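Local coordinates for protein transcriptional regulator, LacI family (Lactobacillus brevis, PDB 3JY6) that probably represses or activates transcription as a LacI-family regulator that binds operator DNA and whose two-lobed domain, as in relatives, probably senses an effector, at residues I17-S22 and A187-W192; F108-A113 and T214-T219; S30-S35 and I246-L251; I39-D44 and R62-L67. All coordinates share one frame; numbering follows the deposited sequence.

Contact 1 of 4, residues I17-S22 and A187-W192; sequences IDDYFS and ALKERW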
loop_
_atom_site.group_PDB
_atom_site.type_symbol
_atom_site.label_atom_id
_atom_site.label_comp_id
_atom_site.label_asym_id
_atom_site.label_seq_id
_atom_site.Cartn_x
_atom_site.Cartn_y
_atom_site.Cartn_z
ATOM N N ILE A 17 4.853 3.219 -5.039
ATOM C CA ILE A 17 4.569 2.771 -3.691
ATOM C C ILE A 17 3.109 2.394 -3.439
ATOM O O ILE A 17 2.802 1.817 -2.401
ATOM C CB ILE A 17 5.018 3.802 -2.627
ATOM C CG1 ILE A 17 4.387 5.165 -2.899
ATOM C CG2 ILE A 17 6.542 3.869 -2.598
ATOM C CD1 ILE A 17 4.631 6.140 -1.781
ATOM N N ASP A 18 2.211 2.707 -4.373
ATOM C CA ASP A 18 0.804 2.328 -4.199
ATOM C C ASP A 18 0.649 0.822 -4.332
ATOM O O ASP A 18 -0.364 0.265 -3.921
ATOM C CB ASP A 18 -0.094 2.978 -5.245
ATOM C CG ASP A 18 -0.241 4.461 -5.041
ATOM O OD1 ASP A 18 -0.430 4.900 -3.876
ATOM O OD2 ASP A 18 -0.184 5.192 -6.057
ATOM N N ASP A 19 1.644 0.175 -4.934
ATOM C CA ASP A 19 1.604 -1.269 -5.117
ATOM C C ASP A 19 2.038 -1.964 -3.836
ATOM O O ASP A 19 3.138 -1.737 -3.340
ATOM C CB ASP A 19 2.532 -1.725 -6.259
ATOM C CG ASP A 19 2.197 -1.076 -7.594
ATOM O OD1 ASP A 19 1.028 -0.682 -7.789
ATOM O OD2 ASP A 19 3.099 -0.971 -8.460
ATOM N N TYR A 20 1.169 -2.816 -3.308
ATOM C CA TYR A 20 1.473 -3.567 -2.098
ATOM C C TYR A 20 2.768 -4.362 -2.327
ATOM O O TYR A 20 3.554 -4.562 -1.401
ATOM C CB TYR A 20 0.306 -4.505 -1.795
ATOM C CG TYR A 20 0.540 -5.505 -0.686
ATOM C CD1 TYR A 20 0.376 -5.157 0.656
ATOM C CD2 TYR A 20 0.887 -6.818 -0.984
ATOM C CE1 TYR A 20 0.546 -6.096 1.667
ATOM C CE2 TYR A 20 1.060 -7.763 0.018
ATOM C CZ TYR A 20 0.885 -7.396 1.341
ATOM O OH TYR A 20 1.044 -8.340 2.336
ATOM N N PHE A 21 2.978 -4.809 -3.566
ATOM C CA PHE A 21 4.173 -5.570 -3.929
ATOM C C PHE A 21 5.446 -4.796 -3.578
ATOM O O PHE A 21 6.434 -5.374 -3.139
ATOM C CB PHE A 21 4.180 -5.864 -5.435
ATOM C CG PHE A 21 5.393 -6.625 -5.907
ATOM C CD1 PHE A 21 5.420 -8.017 -5.866
ATOM C CD2 PHE A 21 6.518 -5.946 -6.388
ATOM C CE1 PHE A 21 6.544 -8.732 -6.299
ATOM C CE2 PHE A 21 7.651 -6.645 -6.823
ATOM C CZ PHE A 21 7.667 -8.048 -6.780
ATOM N N SER A 22 5.413 -3.487 -3.789
ATOM C CA SER A 22 6.559 -2.637 -3.522
ATOM C C SER A 22 6.828 -2.410 -2.048
ATOM O O SER A 22 7.963 -2.535 -1.589
ATOM C CB SER A 22 6.378 -1.283 -4.207
ATOM O OG SER A 22 6.503 -1.432 -5.601
ATOM N N ALA A 187 -6.175 -11.770 -14.006
ATOM C CA ALA A 187 -5.528 -10.465 -13.896
ATOM C C ALA A 187 -4.013 -10.659 -13.807
ATOM O O ALA A 187 -3.522 -11.425 -12.978
ATOM C CB ALA A 187 -6.043 -9.728 -12.656
ATOM N N LEU A 188 -3.279 -9.967 -14.671
ATOM C CA LEU A 188 -1.826 -10.054 -14.681
ATOM C C LEU A 188 -1.188 -9.123 -13.660
ATOM O O LEU A 188 -0.001 -9.239 -13.365
ATOM C CB LEU A 188 -1.295 -9.746 -16.079
ATOM C CG LEU A 188 -0.940 -10.962 -16.943
ATOM C CD1 LEU A 188 -1.998 -12.049 -16.818
ATOM C CD2 LEU A 188 -0.766 -10.501 -18.373
ATOM N N LYS A 189 -1.981 -8.219 -13.100
ATOM C CA LYS A 189 -1.478 -7.276 -12.111
ATOM C C LYS A 189 -2.487 -7.124 -10.988
ATOM O O LYS A 189 -3.695 -7.109 -11.218
ATOM C CB LYS A 189 -1.198 -5.913 -12.763
ATOM C CG LYS A 189 -0.433 -4.942 -11.870
ATOM C CD LYS A 189 -0.154 -3.605 -12.560
ATOM C CE LYS A 189 0.654 -2.668 -11.646
ATOM N NZ LYS A 189 0.969 -1.348 -12.281
ATOM N N GLU A 190 -1.984 -6.994 -9.769
ATOM C CA GLU A 190 -2.834 -6.870 -8.598
ATOM C C GLU A 190 -3.914 -5.773 -8.660
ATOM O O GLU A 190 -5.078 -6.027 -8.326
ATOM C CB GLU A 190 -1.945 -6.691 -7.356
ATOM C CG GLU A 190 -2.699 -6.637 -6.039
ATOM C CD GLU A 190 -1.918 -7.239 -4.874
ATOM O OE1 GLU A 190 -0.727 -6.903 -4.677
ATOM O OE2 GLU A 190 -2.505 -8.056 -4.142
ATOM N N ARG A 191 -3.547 -4.570 -9.093
ATOM C CA ARG A 191 -4.506 -3.465 -9.146
ATOM C C ARG A 191 -5.772 -3.762 -9.932
ATOM O O ARG A 191 -6.866 -3.383 -9.520
ATOM C CB ARG A 191 -3.840 -2.208 -9.712
ATOM C CG ARG A 191 -3.215 -2.394 -11.080
ATOM C CD ARG A 191 -2.494 -1.117 -11.506
ATOM N NE ARG A 191 -3.430 -0.003 -11.634
ATOM C CZ ARG A 191 -3.082 1.237 -11.963
ATOM N NH1 ARG A 191 -1.806 1.527 -12.201
ATOM N NH2 ARG A 191 -4.004 2.187 -12.053
ATOM N N TRP A 192 -5.625 -4.430 -11.069
ATOM C CA TRP A 192 -6.771 -4.765 -11.902
ATOM C C TRP A 192 -7.694 -5.750 -11.196
ATOM O O TRP A 192 -8.916 -5.645 -11.299
ATOM C CB TRP A 192 -6.283 -5.332 -13.233
ATOM C CG TRP A 192 -5.422 -4.358 -14.013
ATOM C CD1 TRP A 192 -4.309 -4.652 -14.745
ATOM C CD2 TRP A 192 -5.599 -2.938 -14.112
ATOM N NE1 TRP A 192 -3.775 -3.501 -15.294
ATOM C CE2 TRP A 192 -4.552 -2.438 -14.923
ATOM C CE3 TRP A 192 -6.547 -2.037 -13.603
ATOM C CZ2 TRP A 192 -4.415 -1.072 -15.224
ATOM C CZ3 TRP A 192 -6.411 -0.673 -13.903
ATOM C CH2 TRP A 192 -5.352 -0.211 -14.710
#
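Glu190, which meets Tyr20 across the contact through OE1, has its other carboxylate oxygen gripped by backbone: OE2 accepts a hydrogen bond from Thr219 N and a weak one from Asp218 N. Held there, the carboxylate turns OE1 toward the opposite segment, where it lies 3.9 Å from Tyr20 CB and 4.0 Å from Tyr20 CD2. The two side chains slant past one another, with the phenol ring and the carboxylate plane 85° apart, so the contact is one of van der Waals touch rather than of stacking. Glu190 CG runs anti to its backbone N (chi1 -176°), which takes the chain away from its own helix toward Tyr20. An acid suits this first turn, because the amides that begin both helix 190-196 and helix 20-34 would probably stabilise a negative charge.

Beside this pair Lys189 stretches out fully extended to approach Asp19. Its NZ stays 4.4 Å from Asp19 OD2, too far for a salt bridge, though the opposite charges probably still attract weakly; the ammonium is instead bound to Glu160, which also pairs with Arg191. A long lysine can bring its ammonium to Glu160 while its stem passes Asp19, CE lying 4.4 Å from Asp19 OD1.

The contact joins residues just after strand 9-14 of one lobe to those just after strand 183-187 of the other, across the cleft in which LacI-family regulators generally bind effectors. Phe21, next in the helix, packs on Pro236 and Met239 of helix 236-251, while Asp18 of the second subunit packs against Tyr20 itself.

Contact 2 of 4, residues F108-A113 and T214-T219; sequences FEAAKA and TGFADT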
loop_
_atom_site.group_PDB
_atom_site.type_symbol
_atom_site.label_atom_id
_atom_site.label_comp_id
_atom_site.label_asym_id
_atom_site.label_seq_id
_atom_site.Cartn_x
_atom_site.Cartn_y
_atom_site.Cartn_z
ATOM N N PHE A 108 6.578 -17.016 -16.554
ATOM C CA PHE A 108 6.036 -17.899 -17.588
ATOM C C PHE A 108 5.520 -19.190 -16.959
ATOM O O PHE A 108 4.354 -19.549 -17.136
ATOM C CB PHE A 108 7.109 -18.232 -18.630
ATOM C CG PHE A 108 6.672 -19.251 -19.655
ATOM C CD1 PHE A 108 5.765 -18.910 -20.653
ATOM C CD2 PHE A 108 7.168 -20.556 -19.613
ATOM C CE1 PHE A 108 5.352 -19.859 -21.600
ATOM C CE2 PHE A 108 6.765 -21.505 -20.548
ATOM C CZ PHE A 108 5.852 -21.156 -21.546
ATOM N N GLU A 109 6.387 -19.874 -16.215
ATOM C CA GLU A 109 6.023 -21.129 -15.563
ATOM C C GLU A 109 4.862 -20.989 -14.594
ATOM O O GLU A 109 3.971 -21.838 -14.562
ATOM C CB GLU A 109 7.228 -21.724 -14.826
ATOM C CG GLU A 109 8.189 -22.468 -15.725
ATOM C CD GLU A 109 7.478 -23.497 -16.577
ATOM O OE1 GLU A 109 6.658 -24.258 -16.020
ATOM O OE2 GLU A 109 7.739 -23.542 -17.799
ATOM N N ALA A 110 4.872 -19.927 -13.795
ATOM C CA ALA A 110 3.800 -19.700 -12.831
ATOM C C ALA A 110 2.449 -19.483 -13.508
ATOM O O ALA A 110 1.440 -20.049 -13.085
ATOM C CB ALA A 110 4.132 -18.501 -11.954
ATOM N N ALA A 111 2.425 -18.662 -14.553
ATOM C CA ALA A 111 1.175 -18.378 -15.255
ATOM C C ALA A 111 0.650 -19.646 -15.906
ATOM O O ALA A 111 -0.525 -19.995 -15.761
ATOM C CB ALA A 111 1.385 -17.284 -16.321
ATOM N N LYS A 112 1.546 -20.317 -16.621
ATOM C CA LYS A 112 1.250 -21.559 -17.326
ATOM C C LYS A 112 0.654 -22.620 -16.400
ATOM O O LYS A 112 -0.343 -23.254 -16.735
ATOM C CB LYS A 112 2.534 -22.104 -17.958
ATOM C CG LYS A 112 2.381 -23.408 -18.716
ATOM C CD LYS A 112 3.739 -24.102 -18.806
ATOM C CE LYS A 112 3.644 -25.485 -19.407
ATOM N NZ LYS A 112 4.944 -26.217 -19.266
ATOM N N ALA A 113 1.281 -22.810 -15.242
ATOM C CA ALA A 113 0.814 -23.794 -14.272
ATOM C C ALA A 113 -0.550 -23.405 -13.714
ATOM O O ALA A 113 -1.402 -24.261 -13.510
ATOM C CB ALA A 113 1.820 -23.934 -13.132
ATOM N N THR A 214 -8.770 -15.358 -11.044
ATOM C CA THR A 214 -7.493 -15.502 -10.385
ATOM C C THR A 214 -6.600 -14.367 -10.865
ATOM O O THR A 214 -7.043 -13.475 -11.590
ATOM C CB THR A 214 -6.848 -16.831 -10.783
ATOM O OG1 THR A 214 -5.628 -17.028 -10.049
ATOM C CG2 THR A 214 -6.559 -16.828 -12.284
ATOM N N GLY A 215 -5.335 -14.428 -10.477
ATOM C CA GLY A 215 -4.389 -13.415 -10.889
ATOM C C GLY A 215 -3.198 -13.353 -9.954
ATOM O O GLY A 215 -3.117 -14.108 -8.976
ATOM N N PHE A 216 -2.266 -12.457 -10.271
ATOM C CA PHE A 216 -1.084 -12.246 -9.445
ATOM C C PHE A 216 -1.499 -11.178 -8.443
ATOM O O PHE A 216 -1.775 -10.039 -8.826
ATOM C CB PHE A 216 0.079 -11.759 -10.307
ATOM C CG PHE A 216 0.635 -12.813 -11.220
ATOM C CD1 PHE A 216 1.840 -13.442 -10.921
ATOM C CD2 PHE A 216 -0.053 -13.186 -12.377
ATOM C CE1 PHE A 216 2.358 -14.432 -11.760
ATOM C CE2 PHE A 216 0.455 -14.169 -13.215
ATOM C CZ PHE A 216 1.664 -14.794 -12.909
ATOM N N ALA A 217 -1.561 -11.561 -7.170
ATOM C CA ALA A 217 -1.968 -10.664 -6.101
ATOM C C ALA A 217 -1.439 -11.185 -4.772
ATOM O O ALA A 217 -1.490 -12.380 -4.512
ATOM C CB ALA A 217 -3.489 -10.583 -6.052
ATOM N N ASP A 218 -0.941 -10.288 -3.926
ATOM C CA ASP A 218 -0.403 -10.706 -2.637
ATOM C C ASP A 218 -1.188 -10.186 -1.431
ATOM O O ASP A 218 -1.042 -10.706 -0.323
ATOM C CB ASP A 218 1.073 -10.306 -2.545
ATOM C CG ASP A 218 1.942 -11.052 -3.556
ATOM O OD1 ASP A 218 2.200 -12.263 -3.347
ATOM O OD2 ASP A 218 2.355 -10.438 -4.567
ATOM N N THR A 219 -2.030 -9.181 -1.650
ATOM C CA THR A 219 -2.831 -8.612 -0.581
ATOM C C THR A 219 -3.782 -9.653 0.028
ATOM O O THR A 219 -4.412 -10.429 -0.691
ATOM C CB THR A 219 -3.656 -7.443 -1.091
ATOM O OG1 THR A 219 -2.819 -6.301 -1.332
ATOM C CG2 THR A 219 -4.659 -7.109 -0.084
#
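Phe216 is the residue through which the run from Thr214 to Thr219 touches Ala110 and Ala111 of helix 107-119. The run starts with Thr214, still in strand 211-215; a beta-branched residue is well suited to so extended a backbone. Gly215 comes next with phi 158°, a conformation in which a CB would be pressed against the preceding carbonyl oxygen, so the residue with no side chain belongs here. Its backbone bonds to Ile232.

Phe216 then sends its ring to the helix. CG stands anti to the residue's own carbonyl carbon (chi1 -71°), and the far end of the ring reaches the two alanine methyls. Ala111 CB lies near the ring plane, at the edge, 4.2 Å from Phe216 CZ. Ala110 CB meets the ring obliquely, 4.4 Å from Phe216 CE1. Alanine suits both places, because a side chain of a single methyl lets the end of the ring come close to the helix. Around the same ring stand Phe186 and Ile232, and Arg142 adds a cation-pi contact.

Beyond it, from Ala217 to Thr219, the chain turns away from the helix. Phe216, in the segment that follows strand 211-215 along the chain, thus joins the surroundings of that strand, outermost in its four-stranded sheet, to helix 107-119 of the same lobe.

No hydrogen bond crosses between the segments. A large ring against short methyls gives an apolar contact resting on dispersion and on the exclusion of water, so its hold depends on shape more than on direction.

Contact 3 of 4, residues S30-S35 and I246-L251; sequences SSILES and IMLRQL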
loop_
_atom_site.group_PDB
_atom_site.type_symbol
_atom_site.label_atom_id
_atom_site.label_comp_id
_atom_site.label_asym_id
_atom_site.label_seq_id
_atom_site.Cartn_x
_atom_site.Cartn_y
_atom_site.Cartn_z
ATOM N N SER A 30 14.432 -4.330 4.271
ATOM C CA SER A 30 14.756 -3.728 5.553
ATOM C C SER A 30 15.071 -4.721 6.654
ATOM O O SER A 30 15.960 -4.463 7.457
ATOM C CB SER A 30 13.625 -2.798 5.999
ATOM O OG SER A 30 13.561 -1.661 5.155
ATOM N N SER A 31 14.367 -5.851 6.700
ATOM C CA SER A 31 14.637 -6.840 7.742
ATOM C C SER A 31 15.992 -7.530 7.548
ATOM O O SER A 31 16.638 -7.911 8.526
ATOM C CB SER A 31 13.539 -7.902 7.804
ATOM O OG SER A 31 13.678 -8.834 6.754
ATOM N N ILE A 32 16.422 -7.708 6.299
ATOM C CA ILE A 32 17.722 -8.337 6.055
ATOM C C ILE A 32 18.851 -7.328 6.257
ATOM O O ILE A 32 19.836 -7.620 6.942
ATOM C CB ILE A 32 17.822 -8.935 4.622
ATOM C CG1 ILE A 32 16.854 -10.108 4.483
ATOM C CG2 ILE A 32 19.254 -9.429 4.342
ATOM C CD1 ILE A 32 17.082 -11.238 5.492
ATOM N N LEU A 33 18.701 -6.134 5.684
ATOM C CA LEU A 33 19.734 -5.107 5.815
ATOM C C LEU A 33 20.028 -4.704 7.270
ATOM O O LEU A 33 21.148 -4.310 7.603
ATOM C CB LEU A 33 19.356 -3.860 5.020
ATOM C CG LEU A 33 19.362 -3.885 3.492
ATOM C CD1 LEU A 33 19.070 -2.466 2.988
ATOM C CD2 LEU A 33 20.714 -4.380 2.963
ATOM N N GLU A 34 19.021 -4.817 8.128
ATOM C CA GLU A 34 19.150 -4.461 9.537
ATOM C C GLU A 34 20.150 -5.358 10.260
ATOM O O GLU A 34 20.895 -4.902 11.114
ATOM C CB GLU A 34 17.778 -4.555 10.222
ATOM C CG GLU A 34 17.724 -4.078 11.675
ATOM C CD GLU A 34 18.476 -4.993 12.648
ATOM O OE1 GLU A 34 18.220 -6.221 12.659
ATOM O OE2 GLU A 34 19.322 -4.477 13.415
ATOM N N SER A 35 20.167 -6.635 9.905
ATOM C CA SER A 35 21.065 -7.579 10.550
ATOM C C SER A 35 22.525 -7.169 10.437
ATOM O O SER A 35 23.376 -7.727 11.121
ATOM C CB SER A 35 20.887 -8.979 9.959
ATOM O OG SER A 35 21.315 -9.023 8.607
ATOM N N ILE A 246 21.675 -10.514 -1.435
ATOM C CA ILE A 246 22.639 -10.373 -2.515
ATOM C C ILE A 246 23.414 -9.063 -2.322
ATOM O O ILE A 246 24.634 -9.024 -2.461
ATOM C CB ILE A 246 21.913 -10.368 -3.893
ATOM C CG1 ILE A 246 21.281 -11.744 -4.158
ATOM C CG2 ILE A 246 22.887 -10.012 -4.988
ATOM C CD1 ILE A 246 20.450 -11.811 -5.427
ATOM N N MET A 247 22.697 -7.995 -1.983
ATOM C CA MET A 247 23.329 -6.696 -1.775
ATOM C C MET A 247 24.404 -6.781 -0.696
ATOM O O MET A 247 25.520 -6.295 -0.878
ATOM C CB MET A 247 22.275 -5.648 -1.394
ATOM C CG MET A 247 22.811 -4.236 -1.021
ATOM S SD MET A 247 23.755 -3.439 -2.332
ATOM C CE MET A 247 24.495 -2.310 -1.627
ATOM N N LEU A 248 24.073 -7.402 0.428
ATOM C CA LEU A 248 25.034 -7.530 1.510
ATOM C C LEU A 248 26.274 -8.299 1.044
ATOM O O LEU A 248 27.369 -8.068 1.542
ATOM C CB LEU A 248 24.397 -8.244 2.695
ATOM C CG LEU A 248 23.267 -7.475 3.385
ATOM C CD1 LEU A 248 22.747 -8.295 4.558
ATOM C CD2 LEU A 248 23.782 -6.129 3.878
ATOM N N ARG A 249 26.095 -9.213 0.094
ATOM C CA ARG A 249 27.218 -9.982 -0.429
ATOM C C ARG A 249 28.097 -9.068 -1.272
ATOM O O ARG A 249 29.322 -9.191 -1.260
ATOM C CB ARG A 249 26.725 -11.172 -1.260
ATOM C CG ARG A 249 26.261 -12.358 -0.430
ATOM C CD ARG A 249 25.569 -13.395 -1.292
ATOM N NE ARG A 249 26.432 -13.907 -2.365
ATOM C CZ ARG A 249 25.965 -14.548 -3.434
ATOM N NH1 ARG A 249 24.658 -14.743 -3.561
ATOM N NH2 ARG A 249 26.788 -14.992 -4.371
ATOM N N GLN A 250 27.481 -8.141 -1.998
ATOM C CA GLN A 250 28.250 -7.208 -2.821
ATOM C C GLN A 250 28.965 -6.207 -1.902
ATOM O O GLN A 250 30.118 -5.855 -2.144
ATOM C CB GLN A 250 27.340 -6.448 -3.802
ATOM C CG GLN A 250 26.544 -7.319 -4.800
ATOM C CD GLN A 250 25.500 -6.504 -5.588
ATOM O OE1 GLN A 250 24.671 -5.818 -4.999
ATOM N NE2 GLN A 250 25.549 -6.576 -6.909
ATOM N N LEU A 251 28.278 -5.771 -0.841
ATOM C CA LEU A 251 28.832 -4.812 0.122
ATOM C C LEU A 251 29.996 -5.404 0.900
ATOM O O LEU A 251 30.865 -4.678 1.399
ATOM C CB LEU A 251 27.754 -4.367 1.115
ATOM C CG LEU A 251 26.669 -3.440 0.563
ATOM C CD1 LEU A 251 25.537 -3.294 1.577
ATOM C CD2 LEU A 251 27.282 -2.085 0.228
#
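Leu248 reaches from helix 236-251 toward Ile32 and Leu33 of helix 20-34, and its CB already points across at that helix. From CB the chain goes on to CG, placed anti to the residue's carbonyl carbon (chi1 -66°), where it comes within 4.0 Å of Leu33 CD2. There the side chain forks. CD2 takes one branch to Leu33 CD2, 3.6 Å away, a meeting of methyl with methyl. CD1 takes the other and touches Ile32 CG2 at 3.7 Å; it also lies 3.8 Å from the backbone oxygen Ile32 O. The forked tip thus straddles two successive residues of the opposite helix, a task for which leucine, with two methyls on a short stem, is well shaped.

Ile32 CG2 is the branch held anti to the backbone N, and it faces Leu248 while the CG1-CD1 arm leads away from that leucine; the side chain also packs on Ala241, Ala244 and Glu245, earlier in helix 236-251. The oxygen Ile32 O, close to a methyl, is satisfied by Ser35: OG donates to it over 2.6 Å, in the carbonyl plane and with a C=O...donor angle of 158°. Ser35 so turns its hydroxyl back onto the carbonyl three residues earlier.

The two helices lie against the same parallel sheet, since Leu33, Met247 and Leu251 all pack on Ile10 of strand 9-14. The contact is mainly apolar packing, with no hydrogen bond between the segments, and the spacing of the helices here probably rests largely on the fit of branched side chains.

Contact 4 of 4, residues I39-D44 and R62-L67; sequences IGVLFD and RGFDGL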
loop_
_atom_site.group_PDB
_atom_site.type_symbol
_atom_site.label_atom_id
_atom_site.label_comp_id
_atom_site.label_asym_id
_atom_site.label_seq_id
_atom_site.Cartn_x
_atom_site.Cartn_y
_atom_site.Cartn_z
ATOM N N ILE A 39 20.643 0.458 6.363
ATOM C CA ILE A 39 19.288 0.966 6.427
ATOM C C ILE A 39 18.683 1.190 5.056
ATOM O O ILE A 39 19.220 1.955 4.258
ATOM C CB ILE A 39 19.256 2.282 7.207
ATOM C CG1 ILE A 39 19.794 2.032 8.610
ATOM C CG2 ILE A 39 17.831 2.824 7.272
ATOM C CD1 ILE A 39 19.936 3.274 9.414
ATOM N N GLY A 40 17.570 0.510 4.790
ATOM C CA GLY A 40 16.898 0.672 3.517
ATOM C C GLY A 40 16.199 2.020 3.492
ATOM O O GLY A 40 15.640 2.468 4.497
ATOM N N VAL A 41 16.252 2.676 2.343
ATOM C CA VAL A 41 15.626 3.967 2.148
ATOM C C VAL A 41 14.723 3.793 0.930
ATOM O O VAL A 41 15.191 3.363 -0.126
ATOM C CB VAL A 41 16.687 5.040 1.845
ATOM C CG1 VAL A 41 16.009 6.341 1.516
ATOM C CG2 VAL A 41 17.643 5.207 3.046
ATOM N N LEU A 42 13.445 4.144 1.063
ATOM C CA LEU A 42 12.502 3.969 -0.037
ATOM C C LEU A 42 12.270 5.198 -0.910
ATOM O O LEU A 42 11.995 6.301 -0.420
ATOM C CB LEU A 42 11.164 3.448 0.505
ATOM C CG LEU A 42 10.069 3.010 -0.486
ATOM C CD1 LEU A 42 10.597 1.976 -1.483
ATOM C CD2 LEU A 42 8.919 2.387 0.315
ATOM N N PHE A 43 12.390 4.984 -2.216
ATOM C CA PHE A 43 12.194 6.033 -3.206
ATOM C C PHE A 43 11.041 5.572 -4.094
ATOM O O PHE A 43 10.971 4.396 -4.469
ATOM C CB PHE A 43 13.457 6.209 -4.066
ATOM C CG PHE A 43 14.610 6.860 -3.343
ATOM C CD1 PHE A 43 14.775 8.241 -3.366
ATOM C CD2 PHE A 43 15.515 6.089 -2.617
ATOM C CE1 PHE A 43 15.828 8.851 -2.672
ATOM C CE2 PHE A 43 16.566 6.686 -1.921
ATOM C CZ PHE A 43 16.720 8.072 -1.948
ATOM N N ASP A 44 10.166 6.509 -4.446
ATOM C CA ASP A 44 8.994 6.230 -5.270
ATOM C C ASP A 44 9.146 6.795 -6.694
ATOM O O ASP A 44 9.151 8.002 -6.897
ATOM C CB ASP A 44 7.761 6.821 -4.562
ATOM C CG ASP A 44 6.491 6.737 -5.385
ATOM O OD1 ASP A 44 6.281 5.730 -6.100
ATOM O OD2 ASP A 44 5.685 7.692 -5.290
ATOM N N ARG A 62 24.642 11.909 -2.976
ATOM C CA ARG A 62 24.366 12.015 -1.545
ATOM C C ARG A 62 25.083 10.880 -0.820
ATOM O O ARG A 62 25.056 10.782 0.411
ATOM C CB ARG A 62 22.860 11.934 -1.281
ATOM C CG ARG A 62 22.176 13.285 -1.136
ATOM C CD ARG A 62 22.513 13.910 0.214
ATOM N NE ARG A 62 21.747 15.124 0.468
ATOM C CZ ARG A 62 21.631 15.698 1.661
ATOM N NH1 ARG A 62 22.232 15.170 2.721
ATOM N NH2 ARG A 62 20.917 16.806 1.792
ATOM N N GLY A 63 25.721 10.018 -1.602
ATOM C CA GLY A 63 26.446 8.903 -1.032
ATOM C C GLY A 63 25.613 7.797 -0.413
ATOM O O GLY A 63 25.538 7.675 0.808
ATOM N N PHE A 64 24.948 7.011 -1.246
ATOM C CA PHE A 64 24.195 5.879 -0.737
ATOM C C PHE A 64 25.160 4.741 -1.038
ATOM O O PHE A 64 25.957 4.852 -1.966
ATOM C CB PHE A 64 22.863 5.716 -1.486
ATOM C CG PHE A 64 21.757 6.582 -0.940
ATOM C CD1 PHE A 64 21.674 7.931 -1.276
ATOM C CD2 PHE A 64 20.831 6.063 -0.037
ATOM C CE1 PHE A 64 20.680 8.757 -0.710
ATOM C CE2 PHE A 64 19.835 6.878 0.533
ATOM C CZ PHE A 64 19.760 8.216 0.200
ATOM N N ASP A 65 25.124 3.661 -0.270
ATOM C CA ASP A 65 26.065 2.581 -0.527
ATOM C C ASP A 65 25.586 1.465 -1.434
ATOM O O ASP A 65 26.335 0.528 -1.704
ATOM C CB ASP A 65 26.566 1.983 0.786
ATOM C CG ASP A 65 27.365 2.984 1.617
ATOM O OD1 ASP A 65 27.806 4.022 1.072
ATOM O OD2 ASP A 65 27.563 2.726 2.822
ATOM N N GLY A 66 24.357 1.571 -1.925
ATOM C CA GLY A 66 23.832 0.533 -2.792
ATOM C C GLY A 66 22.482 0.892 -3.375
ATOM O O GLY A 66 21.784 1.777 -2.870
ATOM N N LEU A 67 22.114 0.194 -4.438
ATOM C CA LEU A 67 20.857 0.438 -5.106
ATOM C C LEU A 67 20.127 -0.864 -5.403
ATOM O O LEU A 67 20.690 -1.783 -5.997
ATOM C CB LEU A 67 21.096 1.192 -6.432
ATOM C CG LEU A 67 19.901 1.354 -7.382
ATOM C CD1 LEU A 67 18.816 2.150 -6.682
ATOM C CD2 LEU A 67 20.318 2.042 -8.663
#
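Phe43 and Phe64 point at each other from opposite directions and meet as an offset edge-to-face pair, the edge of Phe43 directed to the face of Phe64. Their planes stand 74° apart. The ring centroids are separated by 5.6 Å. The closest touch, between Phe43 CZ and Phe64 CZ, is 3.7 Å. Turned this way, the weakly positive hydrogens at the rim of Phe43 approach the pi cloud of Phe64.

Val41, two residues before Phe43 and on the same side of the strand, crosses Phe64 at about a right angle. Its CG2 lies in the plane of the ring, at the edge, 3.7 Å from Phe64 CE2, while Val41 CB is 3.9 Å from the same carbon. Val41 CG2 thus meets the rim of Phe64, while Phe43 comes to it obliquely as the edge of an offset pair. Phe64 CG sits anti to its carbonyl carbon (chi1 -84°), which carries the ring toward Val41 and Phe43. Just before it, Gly63 takes a positive phi of 70°, a turn that glycine makes easily.

The contact closes a beta-alpha-beta crossover: helix 49-60 links strand 39-44 to strand 66-70, and its Ile59 packs on both rings. Strand 9-14 lies between the two strands in the sheet. Strand 39-44 is also at the subunit boundary, where Val41 meets Val41 of the second subunit.

Between the segments the ring pair gives the contact an orientation preference, and the rest is close apolar fit among buried groups.

In the fold
From the N terminus, residues 17-22 open contact 1 and residues 30-35, later on the same helix 20-34, open contact 3. Contact 4 is the first to close, between 39-44 and 62-67, and its short loop is nested inside those of contacts 1 and 3. Residues 108-113 then open contact 2 before 187-192 close contact 1, so these two cross. Contact 2 closes at 214-219, and 246-251 finally close contact 3, which encloses contacts 2 and 4 and crosses contact 1. Contacts 3 and 4, with centres 12 Å apart, tie together the six-stranded lobe, contact 2 lies in the four-stranded lobe, and contact 1 bridges the two.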